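Local coordinates for protein probable tautomerase HP_0924 (Helicobacter pylori, PDB 3M21) that is a probable tautomerase, a small beta-alpha-beta protein of the MIF clan whose short chains assemble into a hexamer, at residues 1-14 and 40-53. Residues are numbered along the deposited sequence; the frame is centred on the assembly and turned at random.
Sequences PFINIKLVPENGGP and SIVVIIDEVDSNNY
Phe2 to Leu7 run parallel to Val42 to Glu47, their axes 4.7 Å apart at closest and turned by 15°, as the paired strands of the beta-alpha-beta unit from which tautomerases of the MIF clan are built. Helix 16-34 makes the crossover and covers the face of Ile3 and Ile45. Ile3 illustrates the rule of a parallel pair, bonding two residues of the other strand: its N donates to Val42 O and its O accepts from Ile44 N.

The other face carries Phe2, Asn4 and Lys6 beside Val42, Ile44 and Asp46. Phe2 brings its ring edge to the neighbouring strand because chi1, 174°, swings CG opposite the backbone N, and Ile44 CD1 lies in the ring plane, 3.3 Å from Phe2 CE1. Beyond the ends of the strands, Val8 CG2 meets Tyr53 CD1 obliquely, 3.5 Å away. Neighbouring subunits extend the sheet beyond both strands by antiparallel pairing.

Polar groups on the face of Asn4 and Lys6 share one carboxylate. Lys6 runs alongside Asp46 and bends at its last torsion (chi4 -59°) to form a salt bridge, NZ to Asp46 OD2 at 2.7 Å. The ammonium probably stabilises the carboxylate's negative charge. The Asn4 amide stands steeply across that carboxylate, and the two bonds of its ND2, to Asp46 OD2 and to Ile44 O, hold the amide's rotation. Ile44 O, 3.0 Å from Asn4 ND2, already accepts from Ile5 N. Asn4 ND2 gives Asp46 OD2 a nearly straight 2.7 Å bond, arriving on the opposite face of the carboxylate from Lys6 NZ.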
ATOM      1  N   PRO F   1     -14.670  -4.099   0.797  1.00 23.77           N
ATOM      2  CA  PRO F   1     -13.268  -4.253   0.343  1.00 22.54           C
ATOM      3  C   PRO F   1     -12.596  -2.923  -0.009  1.00 22.82           C
ATOM      4  O   PRO F   1     -13.213  -1.847   0.042  1.00 22.60           O
ATOM      5  CB  PRO F   1     -13.287  -5.184  -0.866  1.00 23.03           C
ATOM      6  CG  PRO F   1     -14.719  -5.015  -1.361  1.00 23.00           C
ATOM      7  CD  PRO F   1     -15.567  -4.863  -0.088  1.00 22.39           C
ATOM      8  N   PHE F   2     -11.319  -3.023  -0.362  1.00 20.10           N
ATOM      9  CA  PHE F   2     -10.499  -1.878  -0.724  1.00 19.66           C
ATOM     10  C   PHE F   2      -9.682  -2.225  -1.961  1.00 20.22           C
ATOM     11  O   PHE F   2      -9.031  -3.266  -2.000  1.00 21.13           O
ATOM     12  CB  PHE F   2      -9.561  -1.532   0.432  1.00 19.73           C
ATOM     13  CG  PHE F   2      -8.570  -0.460   0.104  1.00 19.61           C
ATOM     14  CD1 PHE F   2      -8.955   0.874   0.085  1.00 20.36           C
ATOM     15  CD2 PHE F   2      -7.240  -0.785  -0.170  1.00 20.56           C
ATOM     16  CE1 PHE F   2      -8.028   1.872  -0.211  1.00 20.64           C
ATOM     17  CE2 PHE F   2      -6.311   0.207  -0.468  1.00 21.22           C
ATOM     18  CZ  PHE F   2      -6.702   1.535  -0.483  1.00 21.87           C
ATOM     19  N   ILE F   3      -9.730  -1.363  -2.970  1.00 18.15           N
ATOM     20  CA  ILE F   3      -8.971  -1.588  -4.200  1.00 18.96           C
ATOM     21  C   ILE F   3      -8.117  -0.368  -4.518  1.00 18.27           C
ATOM     22  O   ILE F   3      -8.624   0.743  -4.694  1.00 15.64           O
ATOM     23  CB  ILE F   3      -9.891  -1.862  -5.411  1.00 19.84           C
ATOM     24  CG1 ILE F   3     -10.741  -3.116  -5.163  1.00 19.66           C
ATOM     25  CG2 ILE F   3      -9.057  -2.023  -6.671  1.00 18.60           C
ATOM     26  CD1 ILE F   3     -11.953  -2.866  -4.279  1.00 22.22           C
ATOM     27  N   ASN F   4      -6.814  -0.589  -4.591  1.00 17.49           N
ATOM     28  CA  ASN F   4      -5.873   0.482  -4.876  1.00 19.40           C
ATOM     29  C   ASN F   4      -5.356   0.209  -6.278  1.00 19.01           C
ATOM     30  O   ASN F   4      -4.898  -0.889  -6.582  1.00 17.62           O
ATOM     31  CB  ASN F   4      -4.731   0.443  -3.851  1.00 19.02           C
ATOM     32  CG  ASN F   4      -3.730   1.582  -4.014  1.00 22.66           C
ATOM     33  OD1 ASN F   4      -2.574   1.448  -3.601  1.00 22.53           O
ATOM     34  ND2 ASN F   4      -4.164   2.705  -4.594  1.00 20.60           N
ATOM     35  N   ILE F   5      -5.474   1.194  -7.151  1.00 18.46           N
ATOM     36  CA  ILE F   5      -5.003   1.025  -8.512  1.00 17.93           C
ATOM     37  C   ILE F   5      -3.907   2.046  -8.742  1.00 17.50           C
ATOM     38  O   ILE F   5      -4.126   3.238  -8.554  1.00 18.07           O
ATOM     39  CB  ILE F   5      -6.128   1.288  -9.533  1.00 16.68           C
ATOM     40  CG1 ILE F   5      -7.244   0.261  -9.370  1.00 17.87           C
ATOM     41  CG2 ILE F   5      -5.570   1.254 -10.940  1.00 17.39           C
ATOM     42  CD1 ILE F   5      -8.494   0.606 -10.162  1.00 19.50           C
ATOM     43  N   LYS F   6      -2.734   1.581  -9.144  1.00 15.85           N
ATOM     44  CA  LYS F   6      -1.629   2.485  -9.410  1.00 18.91           C
ATOM     45  C   LYS F   6      -1.296   2.391 -10.889  1.00 20.79           C
ATOM     46  O   LYS F   6      -1.022   1.303 -11.409  1.00 22.42           O
ATOM     47  CB  LYS F   6      -0.413   2.095  -8.571  1.00 18.88           C
ATOM     48  CG  LYS F   6      -0.651   2.203  -7.072  1.00 20.71           C
ATOM     49  CD  LYS F   6       0.615   1.888  -6.282  1.00 25.87           C
ATOM     50  CE  LYS F   6       0.337   1.890  -4.797  1.00 31.08           C
ATOM     51  NZ  LYS F   6      -0.196   3.199  -4.338  1.00 33.93           N
ATOM     52  N   LEU F   7      -1.321   3.531 -11.567  1.00 18.59           N
ATOM     53  CA  LEU F   7      -1.040   3.565 -12.994  1.00 20.46           C
ATOM     54  C   LEU F   7      -0.259   4.819 -13.380  1.00 20.69           C
ATOM     55  O   LEU F   7      -0.193   5.774 -12.615  1.00 20.39           O
ATOM     56  CB  LEU F   7      -2.358   3.511 -13.761  1.00 20.65           C
ATOM     57  CG  LEU F   7      -3.334   4.661 -13.471  1.00 20.43           C
ATOM     58  CD1 LEU F   7      -2.891   5.910 -14.219  1.00 22.93           C
ATOM     59  CD2 LEU F   7      -4.747   4.282 -13.913  1.00 23.48           C
ATOM     60  N   VAL F   8       0.331   4.807 -14.567  1.00 21.48           N
ATOM     61  CA  VAL F   8       1.087   5.960 -15.051  1.00 24.16           C
ATOM     62  C   VAL F   8       0.277   6.697 -16.117  1.00 24.94           C
ATOM     63  O   VAL F   8      -0.168   6.092 -17.100  1.00 24.87           O
ATOM     64  CB  VAL F   8       2.430   5.530 -15.675  1.00 24.20           C
ATOM     65  CG1 VAL F   8       3.259   6.753 -16.025  1.00 22.97           C
ATOM     66  CG2 VAL F   8       3.173   4.637 -14.713  1.00 22.62           C
ATOM     67  N   PRO F   9       0.051   8.011 -15.926  1.00 24.42           N
ATOM     68  CA  PRO F   9      -0.713   8.795 -16.906  1.00 26.41           C
ATOM     69  C   PRO F   9      -0.087   8.714 -18.291  1.00 29.76           C
ATOM     70  O   PRO F   9       1.109   8.463 -18.424  1.00 29.04           O
ATOM     71  CB  PRO F   9      -0.642  10.215 -16.347  1.00 24.67           C
ATOM     72  CG  PRO F   9      -0.605   9.991 -14.876  1.00 25.52           C
ATOM     73  CD  PRO F   9       0.383   8.835 -14.750  1.00 22.90           C
ATOM     74  N   GLU F  10      -0.896   8.938 -19.319  1.00 33.52           N
ATOM     75  CA  GLU F  10      -0.408   8.905 -20.689  1.00 38.36           C
ATOM     76  C   GLU F  10      -1.458   9.406 -21.666  1.00 39.54           C
ATOM     77  O   GLU F  10      -2.631   9.051 -21.564  1.00 39.54           O
ATOM     78  CB  GLU F  10       0.013   7.486 -21.074  1.00 40.64           C
ATOM     79  CG  GLU F  10       0.383   7.352 -22.540  1.00 44.14           C
ATOM     80  CD  GLU F  10       1.245   6.142 -22.831  1.00 45.93           C
ATOM     81  OE1 GLU F  10       0.815   5.013 -22.493  1.00 46.68           O
ATOM     82  OE2 GLU F  10       2.351   6.327 -23.405  1.00 46.02           O
ATOM     83  N   ASN F  11      -1.018  10.237 -22.607  1.00 41.18           N
ATOM     84  CA  ASN F  11      -1.880  10.812 -23.633  1.00 41.65           C
ATOM     85  C   ASN F  11      -3.159  11.452 -23.100  1.00 42.38           C
ATOM     86  O   ASN F  11      -4.266  11.000 -23.405  1.00 42.92           O
ATOM     87  CB  ASN F  11      -2.250   9.752 -24.676  1.00 42.77           C
ATOM     88  CG  ASN F  11      -1.040   9.012 -25.212  1.00 44.62           C
ATOM     89  OD1 ASN F  11      -0.026   9.619 -25.562  1.00 42.21           O
ATOM     90  ND2 ASN F  11      -1.146   7.692 -25.288  1.00 46.44           N
ATOM     91  N   GLY F  12      -3.003  12.509 -22.307  1.00 41.71           N
ATOM     92  CA  GLY F  12      -4.156  13.208 -21.761  1.00 41.56           C
ATOM     93  C   GLY F  12      -5.032  12.392 -20.827  1.00 40.96           C
ATOM     94  O   GLY F  12      -6.065  12.875 -20.360  1.00 41.71           O
ATOM     95  N   GLY F  13      -4.628  11.158 -20.549  1.00 38.26           N
ATOM     96  CA  GLY F  13      -5.411  10.319 -19.663  1.00 35.34           C
ATOM     97  C   GLY F  13      -4.668   9.924 -18.397  1.00 34.08           C
ATOM     98  O   GLY F  13      -3.470  10.173 -18.276  1.00 34.50           O
ATOM     99  N   PRO F  14      -5.358   9.321 -17.419  1.00 32.26           N
ATOM    100  CA  PRO F  14      -6.789   9.014 -17.453  1.00 30.77           C
ATOM    101  C   PRO F  14      -7.635  10.217 -17.054  1.00 30.19           C
ATOM    102  O   PRO F  14      -7.283  10.961 -16.134  1.00 28.95           O
ATOM    103  CB  PRO F  14      -6.911   7.881 -16.447  1.00 31.02           C
ATOM    104  CG  PRO F  14      -5.941   8.293 -15.408  1.00 33.20           C
ATOM    105  CD  PRO F  14      -4.732   8.698 -16.237  1.00 30.96           C
ATOM    106  N   SER F  40     -19.761  -0.575   0.771  1.00 35.86           N
ATOM    107  CA  SER F  40     -18.516  -0.711   1.531  1.00 33.89           C
ATOM    108  C   SER F  40     -17.259  -0.711   0.663  1.00 31.94           C
ATOM    109  O   SER F  40     -16.140  -0.711   1.182  1.00 32.35           O
ATOM    110  CB  SER F  40     -18.540  -1.999   2.357  1.00 34.05           C
ATOM    111  OG  SER F  40     -18.449  -3.136   1.514  1.00 35.05           O
ATOM    112  N   ILE F  41     -17.431  -0.695  -0.653  1.00 29.04           N
ATOM    113  CA  ILE F  41     -16.282  -0.727  -1.549  1.00 26.48           C
ATOM    114  C   ILE F  41     -15.545   0.593  -1.698  1.00 25.00           C
ATOM    115  O   ILE F  41     -16.107   1.581  -2.172  1.00 21.64           O
ATOM    116  CB  ILE F  41     -16.678  -1.206  -2.954  1.00 25.89           C
ATOM    117  CG1 ILE F  41     -17.337  -2.586  -2.863  1.00 28.18           C
ATOM    118  CG2 ILE F  41     -15.446  -1.296  -3.841  1.00 24.85           C
ATOM    119  CD1 ILE F  41     -17.841  -3.104  -4.190  1.00 26.53           C
ATOM    120  N   VAL F  42     -14.274   0.593  -1.305  1.00 22.44           N
ATOM    121  CA  VAL F  42     -13.438   1.782  -1.410  1.00 20.00           C
ATOM    122  C   VAL F  42     -12.414   1.536  -2.498  1.00 21.64           C
ATOM    123  O   VAL F  42     -11.800   0.467  -2.557  1.00 17.87           O
ATOM    124  CB  VAL F  42     -12.694   2.063  -0.090  1.00 20.35           C
ATOM    125  CG1 VAL F  42     -11.722   3.223  -0.269  1.00 18.09           C
ATOM    126  CG2 VAL F  42     -13.699   2.381   1.005  1.00 23.16           C
ATOM    127  N   VAL F  43     -12.244   2.527  -3.362  1.00 20.58           N
ATOM    128  CA  VAL F  43     -11.295   2.438  -4.455  1.00 19.53           C
ATOM    129  C   VAL F  43     -10.489   3.727  -4.488  1.00 19.96           C
ATOM    130  O   VAL F  43     -11.035   4.831  -4.365  1.00 17.99           O
ATOM    131  CB  VAL F  43     -12.026   2.241  -5.810  1.00 20.14           C
ATOM    132  CG1 VAL F  43     -11.017   2.088  -6.949  1.00 19.12           C
ATOM    133  CG2 VAL F  43     -12.927   1.025  -5.738  1.00 17.91           C
ATOM    134  N   ILE F  44      -9.177   3.572  -4.619  1.00 17.42           N
ATOM    135  CA  ILE F  44      -8.274   4.706  -4.678  1.00 15.84           C
ATOM    136  C   ILE F  44      -7.357   4.499  -5.866  1.00 16.77           C
ATOM    137  O   ILE F  44      -6.671   3.478  -5.974  1.00 15.89           O
ATOM    138  CB  ILE F  44      -7.415   4.816  -3.404  1.00 16.49           C
ATOM    139  CG1 ILE F  44      -8.306   5.133  -2.197  1.00 17.42           C
ATOM    140  CG2 ILE F  44      -6.331   5.860  -3.599  1.00 13.31           C
ATOM    141  CD1 ILE F  44      -7.564   5.128  -0.838  1.00 20.36           C
ATOM    142  N   ILE F  45      -7.370   5.470  -6.769  1.00 16.56           N
ATOM    143  CA  ILE F  45      -6.536   5.421  -7.954  1.00 17.47           C
ATOM    144  C   ILE F  45      -5.367   6.369  -7.730  1.00 20.09           C
ATOM    145  O   ILE F  45      -5.554   7.548  -7.405  1.00 20.40           O
ATOM    146  CB  ILE F  45      -7.314   5.882  -9.208  1.00 18.29           C
ATOM    147  CG1 ILE F  45      -8.490   4.934  -9.478  1.00 19.74           C
ATOM    148  CG2 ILE F  45      -6.388   5.947 -10.399  1.00 17.35           C
ATOM    149  CD1 ILE F  45      -9.472   5.478 -10.523  1.00 17.50           C
ATOM    150  N   ASP F  46      -4.156   5.855  -7.887  1.00 19.40           N
ATOM    151  CA  ASP F  46      -2.970   6.686  -7.719  1.00 19.64           C
ATOM    152  C   ASP F  46      -2.343   6.865  -9.085  1.00 21.47           C
ATOM    153  O   ASP F  46      -2.230   5.909  -9.850  1.00 19.73           O
ATOM    154  CB  ASP F  46      -1.975   6.005  -6.788  1.00 20.46           C
ATOM    155  CG  ASP F  46      -2.535   5.794  -5.401  1.00 18.75           C
ATOM    156  OD1 ASP F  46      -3.130   6.750  -4.841  1.00 22.15           O
ATOM    157  OD2 ASP F  46      -2.362   4.685  -4.864  1.00 22.44           O
ATOM    158  N   GLU F  47      -1.937   8.092  -9.386  1.00 20.80           N
ATOM    159  CA  GLU F  47      -1.310   8.394 -10.656  1.00 22.40           C
ATOM    160  C   GLU F  47       0.174   8.598 -10.397  1.00 24.48           C
ATOM    161  O   GLU F  47       0.580   9.549  -9.722  1.00 25.64           O
ATOM    162  CB  GLU F  47      -1.950   9.637 -11.274  1.00 24.13           C
ATOM    163  CG  GLU F  47      -3.368   9.376 -11.766  1.00 25.96           C
ATOM    164  CD  GLU F  47      -4.116  10.642 -12.153  1.00 25.07           C
ATOM    165  OE1 GLU F  47      -4.997  11.069 -11.389  1.00 27.54           O
ATOM    166  OE2 GLU F  47      -3.815  11.211 -13.215  1.00 28.68           O
ATOM    167  N   VAL F  48       0.973   7.678 -10.929  1.00 22.82           N
ATOM    168  CA  VAL F  48       2.421   7.683 -10.749  1.00 22.57           C
ATOM    169  C   VAL F  48       3.173   8.271 -11.931  1.00 22.29           C
ATOM    170  O   VAL F  48       2.912   7.913 -13.083  1.00 23.21           O
ATOM    171  CB  VAL F  48       2.926   6.246 -10.525  1.00 22.32           C
ATOM    172  CG1 VAL F  48       4.396   6.259 -10.166  1.00 22.70           C
ATOM    173  CG2 VAL F  48       2.101   5.579  -9.436  1.00 21.09           C
ATOM    174  N   ASP F  49       4.110   9.166 -11.641  1.00 23.51           N
ATOM    175  CA  ASP F  49       4.918   9.786 -12.687  1.00 26.05           C
ATOM    176  C   ASP F  49       5.693   8.691 -13.406  1.00 24.08           C
ATOM    177  O   ASP F  49       6.178   7.749 -12.777  1.00 24.79           O
ATOM    178  CB  ASP F  49       5.891  10.790 -12.071  1.00 28.05           C
ATOM    179  CG  ASP F  49       6.611  11.618 -13.113  1.00 33.86           C
ATOM    180  OD1 ASP F  49       7.692  11.199 -13.577  1.00 30.32           O
ATOM    181  OD2 ASP F  49       6.078  12.688 -13.477  1.00 37.28           O
ATOM    182  N   SER F  50       5.806   8.818 -14.725  1.00 24.84           N
ATOM    183  CA  SER F  50       6.510   7.825 -15.531  1.00 24.99           C
ATOM    184  C   SER F  50       7.955   7.583 -15.100  1.00 24.64           C
ATOM    185  O   SER F  50       8.551   6.574 -15.476  1.00 26.10           O
ATOM    186  CB  SER F  50       6.473   8.223 -17.008  1.00 24.75           C
ATOM    187  OG  SER F  50       7.240   9.389 -17.231  1.00 25.78           O
ATOM    188  N   ASN F  51       8.512   8.501 -14.311  1.00 24.33           N
ATOM    189  CA  ASN F  51       9.889   8.383 -13.809  1.00 24.30           C
ATOM    190  C   ASN F  51       9.946   7.706 -12.435  1.00 23.38           C
ATOM    191  O   ASN F  51      11.023   7.383 -11.933  1.00 25.31           O
ATOM    192  CB  ASN F  51      10.522   9.778 -13.688  1.00 25.94           C
ATOM    193  CG  ASN F  51      10.770  10.434 -15.046  1.00 24.93           C
ATOM    194  OD1 ASN F  51      11.666  10.035 -15.787  1.00 27.23           O
ATOM    195  ND2 ASN F  51       9.971  11.434 -15.371  1.00 25.90           N
ATOM    196  N   ASN F  52       8.779   7.507 -11.834  1.00 22.68           N
ATOM    197  CA  ASN F  52       8.663   6.916 -10.506  1.00 21.28           C
ATOM    198  C   ASN F  52       8.184   5.468 -10.525  1.00 20.08           C
ATOM    199  O   ASN F  52       8.093   4.812  -9.481  1.00 19.17           O
ATOM    200  CB  ASN F  52       7.689   7.747  -9.684  1.00 21.14           C
ATOM    201  CG  ASN F  52       8.229   9.136  -9.366  1.00 22.39           C
ATOM    202  OD1 ASN F  52       8.730   9.852 -10.242  1.00 22.27           O
ATOM    203  ND2 ASN F  52       8.115   9.526  -8.102  1.00 24.92           N
ATOM    204  N   TYR F  53       7.869   4.980 -11.714  1.00 18.77           N
ATOM    205  CA  TYR F  53       7.361   3.623 -11.881  1.00 18.58           C
ATOM    206  C   TYR F  53       8.358   2.816 -12.699  1.00 21.94           C
ATOM    207  O   TYR F  53       8.815   3.262 -13.753  1.00 21.60           O
ATOM    208  CB  TYR F  53       6.010   3.695 -12.591  1.00 14.97           C
ATOM    209  CG  TYR F  53       5.171   2.439 -12.543  1.00 18.70           C
ATOM    210  CD1 TYR F  53       3.870   2.474 -12.033  1.00 18.38           C
ATOM    211  CD2 TYR F  53       5.644   1.226 -13.067  1.00 17.95           C
ATOM    212  CE1 TYR F  53       3.057   1.340 -12.052  1.00 17.60           C
ATOM    213  CE2 TYR F  53       4.830   0.085 -13.085  1.00 16.68           C
ATOM    214  CZ  TYR F  53       3.541   0.159 -12.576  1.00 19.16           C
ATOM    215  OH  TYR F  53       2.730  -0.953 -12.573  1.00 22.64           O
TER